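Local coordinates for protein oxalate biosynthetic component 1 (Burkholderia thailandensis, PDB 5IKY) that takes part in quorum-sensing-dependent oxalate production as a bifunctional enzyme that combines serine hydrolase and lyase activities in one chain, at residues 928-942 and 967-981. Sequence-based numbering, arbitrary orientation.
Sequences LLKCFAHSSGIATAQ and DRALLVSFGSAADIH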
loop_
_atom_site.group_PDB
_atom_site.type_symbol
_atom_site.label_atom_id
_atom_site.label_comp_id
_atom_site.label_asym_id
_atom_site.label_seq_id
_atom_site.Cartn_x
_atom_site.Cartn_y
_atom_site.Cartn_z
ATOM N N LEU A 928 -21.005 18.943 32.967
ATOM C CA LEU A 928 -20.507 18.265 31.775
ATOM C C LEU A 928 -19.264 17.437 32.084
ATOM O O LEU A 928 -18.229 17.975 32.476
ATOM C CB LEU A 928 -20.196 19.274 30.669
ATOM C CG LEU A 928 -19.597 18.677 29.394
ATOM C CD1 LEU A 928 -20.638 17.858 28.637
ATOM C CD2 LEU A 928 -19.004 19.763 28.507
ATOM N N LEU A 929 -19.376 16.126 31.903
ATOM C CA LEU A 929 -18.262 15.224 32.157
ATOM C C LEU A 929 -17.425 15.019 30.898
ATOM O O LEU A 929 -17.856 14.351 29.957
ATOM C CB LEU A 929 -18.770 13.879 32.679
ATOM C CG LEU A 929 -17.689 12.860 33.038
ATOM C CD1 LEU A 929 -16.761 13.418 34.107
ATOM C CD2 LEU A 929 -18.310 11.549 33.490
ATOM N N LYS A 930 -16.230 15.599 30.885
ATOM C CA LYS A 930 -15.339 15.488 29.737
ATOM C C LYS A 930 -14.268 14.433 29.983
ATOM O O LYS A 930 -13.453 14.562 30.898
ATOM C CB LYS A 930 -14.698 16.842 29.429
ATOM C CG LYS A 930 -15.694 17.907 28.999
ATOM C CD LYS A 930 -15.075 19.294 29.028
ATOM C CE LYS A 930 -14.714 19.704 30.446
ATOM N NZ LYS A 930 -14.193 21.098 30.512
ATOM N N CYS A 931 -14.276 13.387 29.159
ATOM C CA CYS A 931 -13.364 12.264 29.340
ATOM C C CYS A 931 -12.421 12.068 28.158
ATOM O O CYS A 931 -12.813 12.226 27.002
ATOM C CB CYS A 931 -14.151 10.971 29.576
ATOM S SG CYS A 931 -15.319 11.035 30.952
ATOM N N PHE A 932 -11.174 11.724 28.463
ATOM C CA PHE A 932 -10.207 11.336 27.445
ATOM C C PHE A 932 -10.106 9.818 27.392
ATOM O O PHE A 932 -10.144 9.149 28.426
ATOM C CB PHE A 932 -8.835 11.951 27.730
ATOM C CG PHE A 932 -8.697 13.371 27.264
ATOM C CD1 PHE A 932 -9.160 13.752 26.014
ATOM C CD2 PHE A 932 -8.115 14.328 28.079
ATOM C CE1 PHE A 932 -9.034 15.060 25.582
ATOM C CE2 PHE A 932 -7.988 15.637 27.654
ATOM C CZ PHE A 932 -8.449 16.005 26.405
ATOM N N ALA A 933 -9.983 9.278 26.185
ATOM C CA ALA A 933 -9.876 7.837 26.006
ATOM C C ALA A 933 -8.738 7.480 25.061
ATOM O O ALA A 933 -8.489 8.180 24.079
ATOM C CB ALA A 933 -11.191 7.264 25.490
ATOM N N HIS A 934 -8.048 6.390 25.372
ATOM C CA HIS A 934 -7.006 5.862 24.501
ATOM C C HIS A 934 -7.029 4.339 24.503
ATOM O O HIS A 934 -7.303 3.720 25.533
ATOM C CB HIS A 934 -5.627 6.367 24.929
ATOM C CG HIS A 934 -4.494 5.690 24.221
ATOM N ND1 HIS A 934 -4.278 5.824 22.865
ATOM C CD2 HIS A 934 -3.523 4.866 24.677
ATOM C CE1 HIS A 934 -3.218 5.115 22.519
ATOM N NE2 HIS A 934 -2.741 4.524 23.601
ATOM N N SER A 935 -6.743 3.750 23.343
ATOM C CA SER A 935 -6.691 2.299 23.187
ATOM C C SER A 935 -8.012 1.642 23.591
ATOM O O SER A 935 -9.040 1.849 22.946
ATOM C CB SER A 935 -5.534 1.713 24.003
ATOM O OG SER A 935 -5.400 0.321 23.779
ATOM N N SER A 936 -7.978 0.859 24.664
ATOM C CA SER A 936 -9.165 0.157 25.140
ATOM C C SER A 936 -10.065 1.065 25.969
ATOM O O SER A 936 -11.082 0.622 26.501
ATOM C CB SER A 936 -8.764 -1.070 25.963
ATOM O OG SER A 936 -7.873 -0.711 27.006
ATOM N N GLY A 937 -9.683 2.335 26.074
ATOM C CA GLY A 937 -10.433 3.303 26.854
ATOM C C GLY A 937 -11.858 3.485 26.368
ATOM O O GLY A 937 -12.780 3.644 27.168
ATOM N N ILE A 938 -12.040 3.456 25.052
ATOM C CA ILE A 938 -13.366 3.619 24.468
ATOM C C ILE A 938 -14.267 2.433 24.829
ATOM O O ILE A 938 -15.487 2.573 24.921
ATOM C CB ILE A 938 -13.289 3.785 22.928
ATOM C CG1 ILE A 938 -14.667 4.109 22.347
ATOM C CG2 ILE A 938 -12.698 2.544 22.272
ATOM C CD1 ILE A 938 -15.310 5.331 22.962
ATOM N N ALA A 939 -13.657 1.273 25.055
ATOM C CA ALA A 939 -14.402 0.080 25.445
ATOM C C ALA A 939 -14.881 0.189 26.887
ATOM O O ALA A 939 -16.037 -0.107 27.193
ATOM C CB ALA A 939 -13.548 -1.163 25.264
ATOM N N THR A 940 -13.979 0.613 27.767
ATOM C CA THR A 940 -14.300 0.794 29.178
ATOM C C THR A 940 -15.417 1.820 29.336
ATOM O O THR A 940 -16.304 1.664 30.175
ATOM C CB THR A 940 -13.059 1.241 29.984
ATOM O OG1 THR A 940 -12.044 0.231 29.909
ATOM C CG2 THR A 940 -13.419 1.480 31.444
ATOM N N ALA A 941 -15.371 2.858 28.507
ATOM C CA ALA A 941 -16.361 3.929 28.543
ATOM C C ALA A 941 -17.763 3.426 28.215
ATOM O O ALA A 941 -18.717 3.714 28.936
ATOM C CB ALA A 941 -15.966 5.034 27.584
ATOM N N GLN A 942 -17.884 2.676 27.124
ATOM C CA GLN A 942 -19.179 2.158 26.698
ATOM C C GLN A 942 -19.727 1.133 27.686
ATOM O O GLN A 942 -20.935 0.909 27.751
ATOM C CB GLN A 942 -19.079 1.543 25.303
ATOM C CG GLN A 942 -19.321 2.535 24.177
ATOM C CD GLN A 942 -18.959 1.973 22.820
ATOM O OE1 GLN A 942 -19.706 2.125 21.852
ATOM N NE2 GLN A 942 -17.803 1.323 22.738
ATOM N N ASP A 967 -26.190 13.317 27.608
ATOM C CA ASP A 967 -25.821 14.570 26.960
ATOM C C ASP A 967 -25.008 15.438 27.916
ATOM O O ASP A 967 -24.430 16.449 27.517
ATOM C CB ASP A 967 -27.065 15.321 26.481
ATOM C CG ASP A 967 -26.805 16.145 25.233
ATOM O OD1 ASP A 967 -25.632 16.490 24.977
ATOM O OD2 ASP A 967 -27.773 16.448 24.504
ATOM N N ARG A 968 -24.965 15.032 29.181
ATOM C CA ARG A 968 -24.174 15.731 30.187
ATOM C C ARG A 968 -22.782 15.117 30.309
ATOM O O ARG A 968 -22.096 15.300 31.316
ATOM C CB ARG A 968 -24.883 15.705 31.542
ATOM C CG ARG A 968 -26.231 16.406 31.550
ATOM C CD ARG A 968 -26.123 17.825 31.010
ATOM N NE ARG A 968 -25.116 18.612 31.716
ATOM C CZ ARG A 968 -24.799 19.867 31.413
ATOM N NH1 ARG A 968 -25.418 20.484 30.416
ATOM N NH2 ARG A 968 -23.869 20.507 32.109
ATOM N N ALA A 969 -22.373 14.387 29.276
ATOM C CA ALA A 969 -21.051 13.773 29.238
ATOM C C ALA A 969 -20.469 13.838 27.830
ATOM O O ALA A 969 -21.206 13.879 26.845
ATOM C CB ALA A 969 -21.117 12.334 29.722
ATOM N N LEU A 970 -19.144 13.841 27.740
ATOM C CA LEU A 970 -18.460 13.963 26.458
ATOM C C LEU A 970 -17.249 13.035 26.388
ATOM O O LEU A 970 -16.614 12.758 27.405
ATOM C CB LEU A 970 -18.033 15.412 26.226
ATOM C CG LEU A 970 -17.324 15.729 24.911
ATOM C CD1 LEU A 970 -18.326 15.999 23.794
ATOM C CD2 LEU A 970 -16.382 16.899 25.104
ATOM N N LEU A 971 -16.929 12.562 25.187
ATOM C CA LEU A 971 -15.828 11.623 25.008
ATOM C C LEU A 971 -14.923 11.978 23.832
ATOM O O LEU A 971 -15.388 12.162 22.708
ATOM C CB LEU A 971 -16.372 10.209 24.817
ATOM C CG LEU A 971 -15.975 9.173 25.866
ATOM C CD1 LEU A 971 -16.669 7.860 25.566
ATOM C CD2 LEU A 971 -14.466 8.996 25.890
ATOM N N VAL A 972 -13.625 12.065 24.101
ATOM C CA VAL A 972 -12.635 12.236 23.046
ATOM C C VAL A 972 -11.667 11.058 23.068
ATOM O O VAL A 972 -10.904 10.887 24.020
ATOM C CB VAL A 972 -11.850 13.552 23.196
ATOM C CG1 VAL A 972 -10.806 13.670 22.095
ATOM C CG2 VAL A 972 -12.797 14.744 23.176
ATOM N N SER A 973 -11.707 10.243 22.021
ATOM C CA SER A 973 -10.917 9.019 21.979
ATOM C C SER A 973 -9.801 9.090 20.940
ATOM O O SER A 973 -10.050 9.331 19.759
ATOM C CB SER A 973 -11.823 7.816 21.692
ATOM O OG SER A 973 -11.093 6.601 21.713
ATOM N N PHE A 974 -8.568 8.882 21.392
ATOM C CA PHE A 974 -7.424 8.794 20.493
ATOM C C PHE A 974 -6.993 7.341 20.346
ATOM O O PHE A 974 -6.568 6.706 21.313
ATOM C CB PHE A 974 -6.259 9.646 21.004
ATOM C CG PHE A 974 -6.522 11.123 20.958
ATOM C CD1 PHE A 974 -7.047 11.784 22.059
ATOM C CD2 PHE A 974 -6.248 11.852 19.813
ATOM C CE1 PHE A 974 -7.290 13.144 22.017
ATOM C CE2 PHE A 974 -6.490 13.212 19.764
ATOM C CZ PHE A 974 -7.012 13.859 20.868
ATOM N N GLY A 975 -7.109 6.819 19.130
ATOM C CA GLY A 975 -6.802 5.426 18.872
ATOM C C GLY A 975 -7.824 4.508 19.513
ATOM O O GLY A 975 -7.519 3.799 20.472
ATOM N N SER A 976 -9.044 4.527 18.988
ATOM C CA SER A 976 -10.101 3.657 19.488
ATOM C C SER A 976 -9.842 2.209 19.084
ATOM O O SER A 976 -9.889 1.867 17.903
ATOM C CB SER A 976 -11.466 4.116 18.975
ATOM O OG SER A 976 -11.743 5.439 19.392
ATOM N N ALA A 977 -9.566 1.367 20.073
ATOM C CA ALA A 977 -9.211 -0.026 19.826
ATOM C C ALA A 977 -10.419 -0.950 19.949
ATOM O O ALA A 977 -10.281 -2.174 19.975
ATOM C CB ALA A 977 -8.113 -0.464 20.782
ATOM N N ALA A 978 -11.604 -0.354 20.025
ATOM C CA ALA A 978 -12.845 -1.113 20.105
ATOM C C ALA A 978 -13.926 -0.417 19.293
ATOM O O ALA A 978 -13.871 0.796 19.089
ATOM C CB ALA A 978 -13.283 -1.279 21.556
ATOM N N ASP A 979 -14.904 -1.185 18.824
ATOM C CA ASP A 979 -15.991 -0.629 18.029
ATOM C C ASP A 979 -16.855 0.317 18.847
ATOM O O ASP A 979 -17.120 0.075 20.025
ATOM C CB ASP A 979 -16.862 -1.744 17.448
ATOM C CG ASP A 979 -16.208 -2.449 16.279
ATOM O OD1 ASP A 979 -15.325 -1.846 15.634
ATOM O OD2 ASP A 979 -16.589 -3.605 15.995
ATOM N N ILE A 980 -17.284 1.403 18.215
ATOM C CA ILE A 980 -18.247 2.307 18.826
ATOM C C ILE A 980 -19.647 1.928 18.369
ATOM O O ILE A 980 -20.008 2.130 17.208
ATOM C CB ILE A 980 -17.971 3.775 18.467
ATOM C CG1 ILE A 980 -16.573 4.185 18.933
ATOM C CG2 ILE A 980 -19.026 4.677 19.090
ATOM C CD1 ILE A 980 -16.216 5.616 18.596
ATOM N N HIS A 981 -20.427 1.360 19.280
ATOM C CA HIS A 981 -21.788 0.955 18.962
ATOM C C HIS A 981 -22.661 2.188 18.790
ATOM O O HIS A 981 -23.156 2.759 19.762
ATOM C CB HIS A 981 -22.339 0.038 20.048
ATOM C CG HIS A 981 -21.475 -1.152 20.325
ATOM N ND1 HIS A 981 -21.707 -2.388 19.761
ATOM C CD2 HIS A 981 -20.371 -1.291 21.095
ATOM C CE1 HIS A 981 -20.786 -3.238 20.178
ATOM N NE2 HIS A 981 -19.963 -2.597 20.988
#
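I938, on the first turn of helix 937-942, packs against strand 969-973. Its CG1 lies anti to the backbone N (chi1 -174°) and its CD1 comes within 3.9 Å of L971 CD1, while the CG2 branch meets A978 CB at 3.9 Å. L971 reaches both the helix and the neighbouring strand: CD1 touches A941 CB, and CD2 sits 3.7 Å from A933 CB. The extended Q942 side chain grips the backbone of 967-981 with both ends of its amide. NE2 gives a nearly straight bond (174°) to D979 O at 3.1 Å, and OE1 accepts H981 N in its carbonyl plane at 2.8 Å, fixing the amide's rotation. Parallel strands 929-935 and 969-973 are joined by a ladder running from L929 N to F974 N. H934 ND1 then bonds F974 O at 2.9 Å, just before a bulge shifts the register. On the opposite face F932 lies alongside V972 and stacks on W780 and F805. S935, with positive phi (57°), sits in a type II' turn, its OG bonded to H1069 NE2. Strands and intervening helices form a beta-alpha-beta crossover; the sharp strand-turn-helix at S935 is consistent with the nucleophile elbow of an alpha/beta hydrolase, S935 being the probable nucleophile.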